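Local coordinates for predicted protein (Acinetobacter sp. RUH2624, PDB 4MEA) that hydrolyses epoxides as a secreted Cif-type enzyme of the alpha/beta hydrolase fold and probably acts as a virulence factor, at residues A[21-26]-A[226-231]; A[31-36]-A[69-74]; A[194-197]-A[202-205]. All coordinates share one frame; numbering follows the deposited sequence.

Contact 1 of 3, residues A[21-26]-A[226-231]; sequences NKVKSN and LIEPYS
Val23 and Glu228 mark the nearest approach of the two backbones, with CA atoms 7.3 Å apart, where helix 13-25 passes the 3-10 segment 228-229. At that spacing the gap is bridged by side chains, with Glu228 facing both Val23 and Lys24. Glu228 first sets out straight, CG anti to its backbone N (chi1 -179°), and then bends sharply at chi2 (-91°). The bend divides the residue's work between its carbons and its carboxylate. Its CB meets the CG1 branch of Val23 at 4.2 Å, a loose apolar touch on the buried side of the helix. The carboxylate reaches past Val23 to lie across Lys24, whose extended chain it meets at about a right angle. Glu228 OE2 rests 3.9 Å from Lys24 CB and, at the same distance, from Lys24 CD, so it touches the aliphatic part of the lysine. The ammonium group is carried past it: Lys24 NZ stays 5.3 Å from Glu228 OE2, opposite in charge yet not paired, and any attraction is probably weak. What holds the buried carboxylate is the turn that follows the helix, since Tyr31 OH bonds to OE2 and Gln30 NE2 to OE1. Behind it, the backbone of Glu228 is tied down locally, Ser231 OG giving its proton to Glu228 O over 2.7 Å from a position tilted 23° out of the carbonyl plane. Phe20, one turn earlier on helix 13-25, packs on Glu228 and on Ile227. Helix 220-227 belongs to the helical insertion between strands 151-157 and 267-272, the usual place of the cap in alpha/beta-hydrolase-fold epoxide hydrolases. The arrangement is consistent with an N-terminal helix packed against the cap, whose buried glutamate is hydrogen-bonded by residues just after that helix.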
ATOM      1  N   ASN A  21     -25.919  11.894   0.021  1.00  8.14           N
ATOM      2  CA  ASN A  21     -27.355  11.831   0.297  1.00 11.78           C
ATOM      3  C   ASN A  21     -28.177  12.402  -0.842  1.00 14.29           C
ATOM      4  O   ASN A  21     -29.266  11.909  -1.148  1.00 13.79           O
ATOM      5  CB  ASN A  21     -27.704  12.596   1.567  1.00  9.63           C
ATOM      6  CG  ASN A  21     -27.152  11.951   2.813  1.00 14.50           C
ATOM      7  OD1 ASN A  21     -26.727  10.796   2.802  1.00 15.19           O
ATOM      8  ND2 ASN A  21     -27.170  12.700   3.910  1.00 16.68           N
ATOM      9  N   LYS A  22     -27.663  13.470  -1.443  1.00 10.76           N
ATOM     10  CA  LYS A  22     -28.310  14.089  -2.589  1.00 14.45           C
ATOM     11  C   LYS A  22     -28.305  13.160  -3.805  1.00 17.24           C
ATOM     12  O   LYS A  22     -29.293  13.080  -4.543  1.00 15.83           O
ATOM     13  CB  LYS A  22     -27.632  15.418  -2.933  1.00 22.04           C
ATOM     14  CG  LYS A  22     -28.130  16.070  -4.215  1.00 37.72           C
ATOM     15  CD  LYS A  22     -27.380  17.362  -4.512  1.00 49.69           C
ATOM     16  CE  LYS A  22     -27.839  17.990  -5.819  1.00 56.61           C
ATOM     17  NZ  LYS A  22     -27.069  19.229  -6.128  1.00 60.47           N
ATOM     18  N   VAL A  23     -27.188  12.467  -4.019  1.00 10.08           N
ATOM     19  CA  VAL A  23     -27.103  11.502  -5.111  1.00  6.74           C
ATOM     20  C   VAL A  23     -28.194  10.452  -4.940  1.00  8.22           C
ATOM     21  O   VAL A  23     -28.951  10.156  -5.871  1.00 11.53           O
ATOM     22  CB  VAL A  23     -25.707  10.821  -5.169  1.00 10.54           C
ATOM     23  CG1 VAL A  23     -25.747   9.591  -6.059  1.00  8.92           C
ATOM     24  CG2 VAL A  23     -24.633  11.821  -5.656  1.00  8.21           C
ATOM     25  N   LYS A  24     -28.298   9.901  -3.740  1.00  8.27           N
ATOM     26  CA  LYS A  24     -29.302   8.867  -3.493  1.00 10.47           C
ATOM     27  C   LYS A  24     -30.753   9.392  -3.576  1.00 12.15           C
ATOM     28  O   LYS A  24     -31.597   8.805  -4.263  1.00 15.58           O
ATOM     29  CB  LYS A  24     -29.036   8.183  -2.149  1.00 15.29           C
ATOM     30  CG  LYS A  24     -29.915   6.980  -1.898  1.00 18.53           C
ATOM     31  CD  LYS A  24     -29.400   6.175  -0.723  1.00 23.58           C
ATOM     32  CE  LYS A  24     -30.295   4.971  -0.449  1.00 29.65           C
ATOM     33  NZ  LYS A  24     -29.795   4.166   0.706  1.00 28.34           N
ATOM     34  N   SER A  25     -31.039  10.506  -2.910  1.00 13.67           N
ATOM     35  CA  SER A  25     -32.397  11.051  -2.879  0.56 14.59           C
ATOM     36  C   SER A  25     -32.872  11.556  -4.244  1.00 16.35           C
ATOM     37  O   SER A  25     -34.071  11.556  -4.532  1.00 18.49           O
ATOM     38  CB  SER A  25     -32.514  12.158  -1.822  0.56 12.74           C
ATOM     39  OG  SER A  25     -32.243  11.654  -0.520  0.56 11.75           O
ATOM     40  N   ASN A  26     -31.937  11.995  -5.081  1.00 10.57           N
ATOM     41  CA  ASN A  26     -32.288  12.468  -6.422  1.00  8.55           C
ATOM     42  C   ASN A  26     -32.248  11.367  -7.476  1.00 16.03           C
ATOM     43  O   ASN A  26     -32.504  11.622  -8.652  1.00 17.74           O
ATOM     44  CB  ASN A  26     -31.382  13.625  -6.851  1.00 15.80           C
ATOM     45  CG  ASN A  26     -31.670  14.906  -6.091  1.00 25.90           C
ATOM     46  OD1 ASN A  26     -32.808  15.174  -5.715  1.00 27.24           O
ATOM     47  ND2 ASN A  26     -30.639  15.703  -5.862  1.00 35.35           N
ATOM     48  N   LEU A 226     -19.820   8.542  -8.210  1.00  9.57           N
ATOM     49  CA  LEU A 226     -18.979   7.345  -8.216  1.00  8.70           C
ATOM     50  C   LEU A 226     -18.661   6.835  -6.809  1.00  6.91           C
ATOM     51  O   LEU A 226     -18.473   5.635  -6.601  1.00 11.65           O
ATOM     52  CB  LEU A 226     -17.671   7.609  -8.970  1.00  7.60           C
ATOM     53  CG  LEU A 226     -17.883   7.864 -10.462  1.00 14.03           C
ATOM     54  CD1 LEU A 226     -16.586   8.274 -11.141  1.00  9.57           C
ATOM     55  CD2 LEU A 226     -18.463   6.607 -11.097  1.00 15.17           C
ATOM     56  N   ILE A 227     -18.606   7.745  -5.845  1.00  6.18           N
ATOM     57  CA  ILE A 227     -18.158   7.391  -4.501  1.00  8.01           C
ATOM     58  C   ILE A 227     -19.300   6.997  -3.565  1.00 11.45           C
ATOM     59  O   ILE A 227     -19.124   6.160  -2.677  1.00 10.88           O
ATOM     60  CB  ILE A 227     -17.288   8.511  -3.898  1.00 10.31           C
ATOM     61  CG1 ILE A 227     -16.042   8.698  -4.771  1.00  9.18           C
ATOM     62  CG2 ILE A 227     -16.911   8.175  -2.461  1.00  7.28           C
ATOM     63  CD1 ILE A 227     -15.208   9.950  -4.458  1.00  5.82           C
ATOM     64  N   GLU A 228     -20.480   7.578  -3.781  1.00  6.58           N
ATOM     65  CA  GLU A 228     -21.645   7.235  -2.972  1.00  9.53           C
ATOM     66  C   GLU A 228     -21.837   5.726  -2.810  1.00  9.58           C
ATOM     67  O   GLU A 228     -22.203   5.268  -1.719  1.00  8.46           O
ATOM     68  CB  GLU A 228     -22.923   7.900  -3.515  1.00 11.72           C
ATOM     69  CG  GLU A 228     -24.190   7.599  -2.702  1.00  9.21           C
ATOM     70  CD  GLU A 228     -24.946   6.372  -3.189  1.00 12.02           C
ATOM     71  OE1 GLU A 228     -24.635   5.862  -4.290  1.00 11.31           O
ATOM     72  OE2 GLU A 228     -25.865   5.918  -2.466  1.00 12.31           O
ATOM     73  N   PRO A 229     -21.586   4.940  -3.878  1.00  6.14           N
ATOM     74  CA  PRO A 229     -21.795   3.490  -3.743  1.00 10.04           C
ATOM     75  C   PRO A 229     -20.769   2.812  -2.834  1.00 16.09           C
ATOM     76  O   PRO A 229     -20.966   1.658  -2.440  1.00  8.35           O
ATOM     77  CB  PRO A 229     -21.650   2.975  -5.182  1.00 13.63           C
ATOM     78  CG  PRO A 229     -21.944   4.165  -6.043  1.00 13.94           C
ATOM     79  CD  PRO A 229     -21.348   5.323  -5.281  1.00 10.41           C
ATOM     80  N   TYR A 230     -19.704   3.534  -2.493  1.00 10.70           N
ATOM     81  CA  TYR A 230     -18.614   2.997  -1.669  1.00  6.09           C
ATOM     82  C   TYR A 230     -18.454   3.815  -0.384  1.00 12.31           C
ATOM     83  O   TYR A 230     -17.350   3.959   0.143  1.00 15.67           O
ATOM     84  CB  TYR A 230     -17.293   3.017  -2.459  1.00  8.68           C
ATOM     85  CG  TYR A 230     -17.248   1.997  -3.568  1.00  7.11           C
ATOM     86  CD1 TYR A 230     -16.740   0.716  -3.341  1.00 10.19           C
ATOM     87  CD2 TYR A 230     -17.732   2.301  -4.840  1.00 10.45           C
ATOM     88  CE1 TYR A 230     -16.714  -0.237  -4.352  1.00  9.74           C
ATOM     89  CE2 TYR A 230     -17.709   1.356  -5.858  1.00  9.82           C
ATOM     90  CZ  TYR A 230     -17.202   0.096  -5.614  1.00  7.25           C
ATOM     91  OH  TYR A 230     -17.179  -0.839  -6.623  1.00  8.40           O
ATOM     92  N   SER A 231     -19.562   4.352   0.120  1.00 12.25           N
ATOM     93  CA  SER A 231     -19.485   5.336   1.190  1.00 11.49           C
ATOM     94  C   SER A 231     -19.824   4.781   2.571  1.00 12.13           C
ATOM     95  O   SER A 231     -19.861   5.540   3.539  1.00 19.09           O
ATOM     96  CB  SER A 231     -20.375   6.540   0.873  1.00  7.06           C
ATOM     97  OG  SER A 231     -21.744   6.154   0.764  1.00 11.43           O
TER

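Contact 2 of 3, residues A[31-36]-A[69-74]; sequences YAYAKG and STWKMW
Lys72 NZ is gripped by two groups: it donates to Ala32 O over 2.9 Å and forms a salt bridge with Glu75 OE1. At the carbonyl the C=O...N angle is 129°, but the ammonium group stands above the carbonyl plane, 42° out of it, and not on a lone pair. The bend of the lysine chain at chi2 (71°) helps to bring its end round to the 31-36 loop, where NZ also lies 3.7 Å from Ala32 CB. Glu75 also reaches the 31-36 loop directly, its OE2 accepting from the backbone N of Ala34. Carbonyl, ammonium and carboxylate thereby link the 31-36 loop to the 69-74 loop and to the start of helix 75-81.

Beside it lies Trp71. The same Ala32 O sits in the plane of the indole at its edge, 3.3 Å from Trp71 CZ2, while Lys72 CB stands 4.0 Å above the centre of the ring system. The Tyr33 ring meets the indole obliquely, its centroid 5.2 Å from that of the six-membered ring of Trp71; the closest carbon approach in this pair is too short to be trusted, and Tyr33 has a second conformer. The polar ends of both rings are held by neighbours, Trp71 NE1 by Gln30 O and the Tyr33 hydroxyl by Gln97 NE2. On the 69-74 side, Thr70 OG1 accepts from Lys72 N at 3.2 Å, an ST turn at the start of the 3-10 segment 71-74.

The chemistry is that of one carbonyl shared between a charge and an aromatic edge. Such a setting would favour a protonated lysine, and it fastens the loop leading into strand 37-44 to the loop that follows strand 61-64.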
ATOM      1  N   TYR A  31     -28.122   4.914  -9.315  1.00 10.80           N
ATOM      2  CA  TYR A  31     -29.575   4.752  -9.272  1.00 16.90           C
ATOM      3  C   TYR A  31     -30.237   5.311 -10.527  1.00 20.14           C
ATOM      4  O   TYR A  31     -31.449   5.209 -10.688  1.00 15.61           O
ATOM      5  CB  TYR A  31     -30.161   5.451  -8.040  1.00 13.39           C
ATOM      6  CG  TYR A  31     -29.449   5.125  -6.745  1.00 13.38           C
ATOM      7  CD1 TYR A  31     -29.684   3.923  -6.087  1.00  6.44           C
ATOM      8  CD2 TYR A  31     -28.553   6.028  -6.173  1.00 11.03           C
ATOM      9  CE1 TYR A  31     -29.031   3.619  -4.896  1.00 11.65           C
ATOM     10  CE2 TYR A  31     -27.901   5.741  -4.980  1.00 10.87           C
ATOM     11  CZ  TYR A  31     -28.144   4.527  -4.349  1.00 13.97           C
ATOM     12  OH  TYR A  31     -27.502   4.224  -3.170  1.00  8.67           O
ATOM     13  N   ALA A  32     -29.439   5.918 -11.402  1.00 16.25           N
ATOM     14  CA  ALA A  32     -29.970   6.522 -12.622  1.00 15.63           C
ATOM     15  C   ALA A  32     -29.768   5.608 -13.822  1.00 16.41           C
ATOM     16  O   ALA A  32     -28.641   5.250 -14.155  1.00 13.82           O
ATOM     17  CB  ALA A  32     -29.328   7.883 -12.878  1.00 13.29           C
ATOM     18  N   TYR A  33     -30.863   5.219 -14.463  1.00 14.18           N
ATOM     19  CA  TYR A  33     -30.842   4.336 -15.630  0.54 15.73           C
ATOM     20  C   TYR A  33     -31.512   5.043 -16.818  1.00 19.15           C
ATOM     21  O   TYR A  33     -32.630   5.524 -16.665  1.00 14.20           O
ATOM     22  CB  TYR A  33     -31.605   3.042 -15.301  0.54 15.93           C
ATOM     23  CG  TYR A  33     -31.456   2.593 -13.855  0.54 13.29           C
ATOM     24  CD1 TYR A  33     -30.296   1.959 -13.422  0.54 17.41           C
ATOM     25  CD2 TYR A  33     -32.468   2.810 -12.924  0.54 11.87           C
ATOM     26  CE1 TYR A  33     -30.140   1.555 -12.101  0.54  9.82           C
ATOM     27  CE2 TYR A  33     -32.322   2.404 -11.596  0.54 14.63           C
ATOM     28  CZ  TYR A  33     -31.152   1.777 -11.198  0.54 13.23           C
ATOM     29  OH  TYR A  33     -30.980   1.376  -9.893  0.54 12.40           O
ATOM     30  N   ALA A  34     -30.866   5.082 -17.980  1.00 15.68           N
ATOM     31  CA  ALA A  34     -31.438   5.775 -19.133  1.00 18.78           C
ATOM     32  C   ALA A  34     -32.640   5.038 -19.728  1.00 18.99           C
ATOM     33  O   ALA A  34     -32.811   3.833 -19.518  1.00 11.91           O
ATOM     34  CB  ALA A  34     -30.372   6.015 -20.194  1.00 21.19           C
ATOM     35  N   LYS A  35     -33.478   5.770 -20.460  1.00 20.60           N
ATOM     36  CA  LYS A  35     -34.641   5.166 -21.106  1.00 22.24           C
ATOM     37  C   LYS A  35     -34.185   3.991 -21.968  1.00 18.70           C
ATOM     38  O   LYS A  35     -33.213   4.104 -22.724  1.00 17.91           O
ATOM     39  CB  LYS A  35     -35.380   6.186 -21.979  1.00 29.76           C
ATOM     40  CG  LYS A  35     -36.646   5.631 -22.620  1.00 38.29           C
ATOM     41  CD  LYS A  35     -37.120   6.490 -23.780  1.00 51.87           C
ATOM     42  CE  LYS A  35     -36.183   6.371 -24.975  1.00 59.06           C
ATOM     43  NZ  LYS A  35     -36.688   7.131 -26.153  1.00 64.32           N
ATOM     44  N   GLY A  36     -34.880   2.866 -21.840  1.00 15.03           N
ATOM     45  CA  GLY A  36     -34.495   1.650 -22.534  1.00 19.50           C
ATOM     46  C   GLY A  36     -33.934   0.619 -21.571  1.00 17.68           C
ATOM     47  O   GLY A  36     -33.925  -0.574 -21.856  1.00 19.57           O
ATOM     48  N   SER A  69     -16.356   1.301  -9.232  1.00  9.77           N
ATOM     49  CA  SER A  69     -17.440   1.357 -10.207  1.00  8.61           C
ATOM     50  C   SER A  69     -18.660   0.551  -9.757  1.00 10.00           C
ATOM     51  O   SER A  69     -18.636  -0.106  -8.721  1.00 10.09           O
ATOM     52  CB  SER A  69     -16.963   0.821 -11.564  1.00 13.44           C
ATOM     53  OG  SER A  69     -15.788   1.485 -12.013  1.00 10.82           O
ATOM     54  N   THR A  70     -19.727   0.629 -10.548  1.00 12.33           N
ATOM     55  CA  THR A  70     -20.871  -0.272 -10.437  1.00 12.03           C
ATOM     56  C   THR A  70     -21.292  -0.572 -11.871  1.00 10.03           C
ATOM     57  O   THR A  70     -20.571  -0.220 -12.802  1.00  8.64           O
ATOM     58  CB  THR A  70     -22.060   0.364  -9.670  1.00 14.01           C
ATOM     59  OG1 THR A  70     -22.568   1.478 -10.410  1.00  6.79           O
ATOM     60  CG2 THR A  70     -21.631   0.828  -8.286  1.00 10.54           C
ATOM     61  N   TRP A  71     -22.446  -1.214 -12.055  1.00 11.36           N
ATOM     62  CA  TRP A  71     -23.017  -1.424 -13.387  1.00  9.75           C
ATOM     63  C   TRP A  71     -22.941  -0.123 -14.202  1.00  9.61           C
ATOM     64  O   TRP A  71     -22.740  -0.146 -15.416  1.00  7.64           O
ATOM     65  CB  TRP A  71     -24.499  -1.856 -13.272  1.00  6.94           C
ATOM     66  CG  TRP A  71     -25.356  -0.680 -12.970  1.00  9.47           C
ATOM     67  CD1 TRP A  71     -25.679  -0.197 -11.738  1.00  9.85           C
ATOM     68  CD2 TRP A  71     -25.946   0.216 -13.923  1.00 10.28           C
ATOM     69  NE1 TRP A  71     -26.441   0.943 -11.864  1.00  9.74           N
ATOM     70  CE2 TRP A  71     -26.615   1.217 -13.195  1.00  9.94           C
ATOM     71  CE3 TRP A  71     -25.964   0.271 -15.320  1.00 11.71           C
ATOM     72  CZ2 TRP A  71     -27.300   2.260 -13.817  1.00  8.49           C
ATOM     73  CZ3 TRP A  71     -26.655   1.307 -15.937  1.00 11.81           C
ATOM     74  CH2 TRP A  71     -27.304   2.285 -15.188  1.00 11.45           C
ATOM     75  N   LYS A  72     -23.124   1.005 -13.517  1.00  8.29           N
ATOM     76  CA  LYS A  72     -23.210   2.332 -14.139  1.00 12.54           C
ATOM     77  C   LYS A  72     -22.070   2.648 -15.108  1.00 10.29           C
ATOM     78  O   LYS A  72     -22.259   3.407 -16.058  1.00  8.63           O
ATOM     79  CB  LYS A  72     -23.293   3.416 -13.051  1.00  7.46           C
ATOM     80  CG  LYS A  72     -23.419   4.861 -13.553  1.00  9.81           C
ATOM     81  CD  LYS A  72     -24.800   5.123 -14.158  1.00  9.15           C
ATOM     82  CE  LYS A  72     -25.022   6.608 -14.392  1.00  5.76           C
ATOM     83  NZ  LYS A  72     -26.399   6.856 -14.898  1.00 11.04           N
ATOM     84  N   MET A  73     -20.894   2.059 -14.888  1.00  7.83           N
ATOM     85  CA  MET A  73     -19.744   2.383 -15.726  1.00  7.37           C
ATOM     86  C   MET A  73     -20.000   1.964 -17.166  1.00 15.78           C
ATOM     87  O   MET A  73     -19.396   2.495 -18.089  1.00 10.98           O
ATOM     88  CB  MET A  73     -18.455   1.731 -15.203  1.00  9.59           C
ATOM     89  CG  MET A  73     -18.391   0.197 -15.336  1.00  7.52           C
ATOM     90  SD  MET A  73     -16.672  -0.400 -15.231  1.00  9.65           S
ATOM     91  CE  MET A  73     -16.048  -0.015 -16.870  1.00  9.97           C
ATOM     92  N   TRP A  74     -20.916   1.021 -17.354  1.00 12.61           N
ATOM     93  CA  TRP A  74     -21.170   0.477 -18.683  1.00 12.92           C
ATOM     94  C   TRP A  74     -22.277   1.199 -19.466  1.00 13.99           C
ATOM     95  O   TRP A  74     -22.434   0.975 -20.662  1.00 16.64           O
ATOM     96  CB  TRP A  74     -21.503  -1.010 -18.575  1.00  8.48           C
ATOM     97  CG  TRP A  74     -20.433  -1.833 -17.901  1.00  8.93           C
ATOM     98  CD1 TRP A  74     -20.514  -2.442 -16.677  1.00  8.27           C
ATOM     99  CD2 TRP A  74     -19.134  -2.144 -18.419  1.00 13.38           C
ATOM    100  NE1 TRP A  74     -19.336  -3.111 -16.401  1.00 10.13           N
ATOM    101  CE2 TRP A  74     -18.477  -2.947 -17.458  1.00 11.92           C
ATOM    102  CE3 TRP A  74     -18.461  -1.828 -19.603  1.00 10.36           C
ATOM    103  CZ2 TRP A  74     -17.177  -3.432 -17.646  1.00  7.91           C
ATOM    104  CZ3 TRP A  74     -17.172  -2.316 -19.790  1.00 10.71           C
ATOM    105  CH2 TRP A  74     -16.544  -3.106 -18.816  1.00 12.52           C
TER

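Contact 3 of 3, residues A[194-197]-A[202-205]; sequences KQIA and LFFS
Ile196 places CG1 anti to its own carbonyl carbon (chi1 -67°) while Phe203 carries its ring anti to the backbone N (chi1 -180°), and the two choices lay an isoleucine branch flat over a phenyl face. The terminal methyl does the precise work. Ile196 CD1 stands 3.6 Å from the centroid of the Phe203 ring and only 11° off the ring normal, a CH-pi contact of clear geometry. Nearer the backbone, Ile196 CG1 meets Phe203 CG at 3.7 Å, so the whole length of this branch lies along the aromatic side chain.

The second branch faces a different ring. Ile196 CG2 reaches Phe204 CE2 at 3.7 Å, approaching the phenyl group obliquely, and the two side chains cross at about a right angle. The phenylalanines also touch one another: Phe203 CD2 lies 4.1 Å above the centre of the Phe204 ring. One isoleucine is therefore fitted against two successive aromatic residues, one branch to each.

The backbones permit this because helices 191-198 and 200-211 follow each other almost without a break, bringing the CA atoms of Ile196 and Phe203 to 6.2 Å. Tyr185 touches both Ile196 and Phe203, and Leu236 and Phe240 of helix 233-244 pack on Ile196. The second subunit closes in as well: Gln195 of that subunit packs on Ile196 and on Phe203, placing this corner of the helical region at the dimer interface.

All three residues are buried, and no hydrogen bond or charge pairing crosses between 194-197 and 202-205. The implied chemistry is dispersion and shape alone: a methyl-on-ring fit probably helps to set how the two helices are turned and leaves the polar links to the second subunit to residues such as Lys194, whose NZ bonds to Ser8 OG of that subunit.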
ATOM      1  N   LYS A 194     -12.022   0.808   7.600  1.00  8.60           N
ATOM      2  CA  LYS A 194     -12.235   1.795   8.658  1.00  9.65           C
ATOM      3  C   LYS A 194     -11.734   3.198   8.291  1.00 12.31           C
ATOM      4  O   LYS A 194     -12.425   4.199   8.531  1.00  7.54           O
ATOM      5  CB  LYS A 194     -11.593   1.320   9.967  1.00  5.49           C
ATOM      6  CG  LYS A 194     -12.371   0.216  10.697  1.00 11.28           C
ATOM      7  CD  LYS A 194     -11.687  -0.108  12.019  1.00  6.58           C
ATOM      8  CE  LYS A 194     -12.516  -1.027  12.890  1.00  9.98           C
ATOM      9  NZ  LYS A 194     -11.835  -1.240  14.180  1.00 10.83           N
ATOM     10  N   GLN A 195     -10.536   3.280   7.713  1.00  5.84           N
ATOM     11  CA  GLN A 195      -9.973   4.586   7.377  1.00  5.71           C
ATOM     12  C   GLN A 195     -10.768   5.261   6.264  1.00  8.42           C
ATOM     13  O   GLN A 195     -11.056   6.459   6.328  1.00 11.25           O
ATOM     14  CB  GLN A 195      -8.505   4.466   6.978  1.00  3.90           C
ATOM     15  CG  GLN A 195      -7.582   4.147   8.150  1.00  5.60           C
ATOM     16  CD  GLN A 195      -6.124   4.225   7.773  1.00 10.17           C
ATOM     17  OE1 GLN A 195      -5.729   3.813   6.687  1.00 11.05           O
ATOM     18  NE2 GLN A 195      -5.317   4.767   8.666  1.00  6.99           N
ATOM     19  N   ILE A 196     -11.109   4.487   5.240  1.00  8.66           N
ATOM     20  CA  ILE A 196     -11.829   5.034   4.096  1.00  7.39           C
ATOM     21  C   ILE A 196     -13.265   5.406   4.472  1.00  8.72           C
ATOM     22  O   ILE A 196     -13.776   6.435   4.020  1.00  9.02           O
ATOM     23  CB  ILE A 196     -11.751   4.094   2.873  1.00  9.73           C
ATOM     24  CG1 ILE A 196     -10.298   4.032   2.374  1.00  8.20           C
ATOM     25  CG2 ILE A 196     -12.659   4.595   1.758  1.00  8.24           C
ATOM     26  CD1 ILE A 196     -10.018   2.952   1.321  1.00  9.32           C
ATOM     27  N   ALA A 197     -13.910   4.601   5.319  1.00  6.09           N
ATOM     28  CA  ALA A 197     -15.270   4.931   5.755  1.00  8.03           C
ATOM     29  C   ALA A 197     -15.321   6.287   6.450  1.00 11.71           C
ATOM     30  O   ALA A 197     -16.349   6.971   6.417  1.00 11.94           O
ATOM     31  CB  ALA A 197     -15.851   3.831   6.678  1.00  5.17           C
ATOM     32  N   LEU A 202     -12.519  11.814   0.288  1.00  8.58           N
ATOM     33  CA  LEU A 202     -11.090  12.120   0.308  1.00  7.67           C
ATOM     34  C   LEU A 202     -10.288  11.022  -0.378  1.00 10.78           C
ATOM     35  O   LEU A 202      -9.500  11.293  -1.295  1.00 11.33           O
ATOM     36  CB  LEU A 202     -10.594  12.309   1.754  1.00  7.20           C
ATOM     37  CG  LEU A 202      -9.082  12.395   1.995  1.00  6.79           C
ATOM     38  CD1 LEU A 202      -8.496  13.616   1.290  1.00  7.77           C
ATOM     39  CD2 LEU A 202      -8.776  12.447   3.497  1.00  6.57           C
ATOM     40  N   PHE A 203     -10.478   9.780   0.063  1.00  8.43           N
ATOM     41  CA  PHE A 203      -9.714   8.671  -0.511  1.00 12.28           C
ATOM     42  C   PHE A 203      -9.994   8.444  -1.995  1.00 10.01           C
ATOM     43  O   PHE A 203      -9.066   8.378  -2.802  1.00  6.80           O
ATOM     44  CB  PHE A 203      -9.924   7.345   0.239  1.00  7.81           C
ATOM     45  CG  PHE A 203      -9.126   6.199  -0.357  1.00  7.28           C
ATOM     46  CD1 PHE A 203      -7.803   6.001   0.009  1.00  6.90           C
ATOM     47  CD2 PHE A 203      -9.684   5.363  -1.323  1.00  4.78           C
ATOM     48  CE1 PHE A 203      -7.054   4.981  -0.551  1.00  7.83           C
ATOM     49  CE2 PHE A 203      -8.940   4.331  -1.884  1.00  7.45           C
ATOM     50  CZ  PHE A 203      -7.623   4.140  -1.496  1.00  9.37           C
ATOM     51  N   PHE A 204     -11.268   8.292  -2.350  1.00  6.79           N
ATOM     52  CA  PHE A 204     -11.624   7.980  -3.732  1.00 10.82           C
ATOM     53  C   PHE A 204     -11.389   9.120  -4.724  1.00  6.15           C
ATOM     54  O   PHE A 204     -11.023   8.869  -5.877  1.00  7.96           O
ATOM     55  CB  PHE A 204     -13.067   7.478  -3.823  1.00  9.78           C
ATOM     56  CG  PHE A 204     -13.240   6.043  -3.378  1.00 10.53           C
ATOM     57  CD1 PHE A 204     -12.896   4.993  -4.224  1.00 11.69           C
ATOM     58  CD2 PHE A 204     -13.747   5.749  -2.125  1.00  3.79           C
ATOM     59  CE1 PHE A 204     -13.052   3.661  -3.820  1.00 11.83           C
ATOM     60  CE2 PHE A 204     -13.913   4.422  -1.716  1.00  8.97           C
ATOM     61  CZ  PHE A 204     -13.570   3.382  -2.565  1.00 12.13           C
ATOM     62  N   SER A 205     -11.613  10.365  -4.308  1.00  7.43           N
ATOM     63  CA  SER A 205     -11.307  11.487  -5.198  1.00 11.04           C
ATOM     64  C   SER A 205      -9.850  11.397  -5.656  1.00 13.05           C
ATOM     65  O   SER A 205      -9.549  11.531  -6.847  1.00 12.15           O
ATOM     66  CB  SER A 205     -11.575  12.838  -4.526  1.00 13.34           C
ATOM     67  OG  SER A 205     -12.969  13.107  -4.448  1.00  8.61           O
TER

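The three contacts range from wholly apolar to mainly polar. Contact 3 is buried, lies wholly among the helices of the insertion and borders the second subunit. Contact 1, also buried but with an exposed lysine at its margin, mixes carbon packing with a carboxylate whose hydrogen bonds come from 30-31. Contact 2 is only partly buried, ties two loops at the hydrolase core and combines a charged network with an aromatic pair. Contact 1 touches both others: the Glu228 carboxylate joins it to contact 2, as do Tyr230 OH, bonded to Ser69 O, and Pro229, packed on Thr70, while Ile227 and Tyr230 pack on Phe204 of contact 3. Contacts 2 and 3, with centres about 23 Å apart, do not touch.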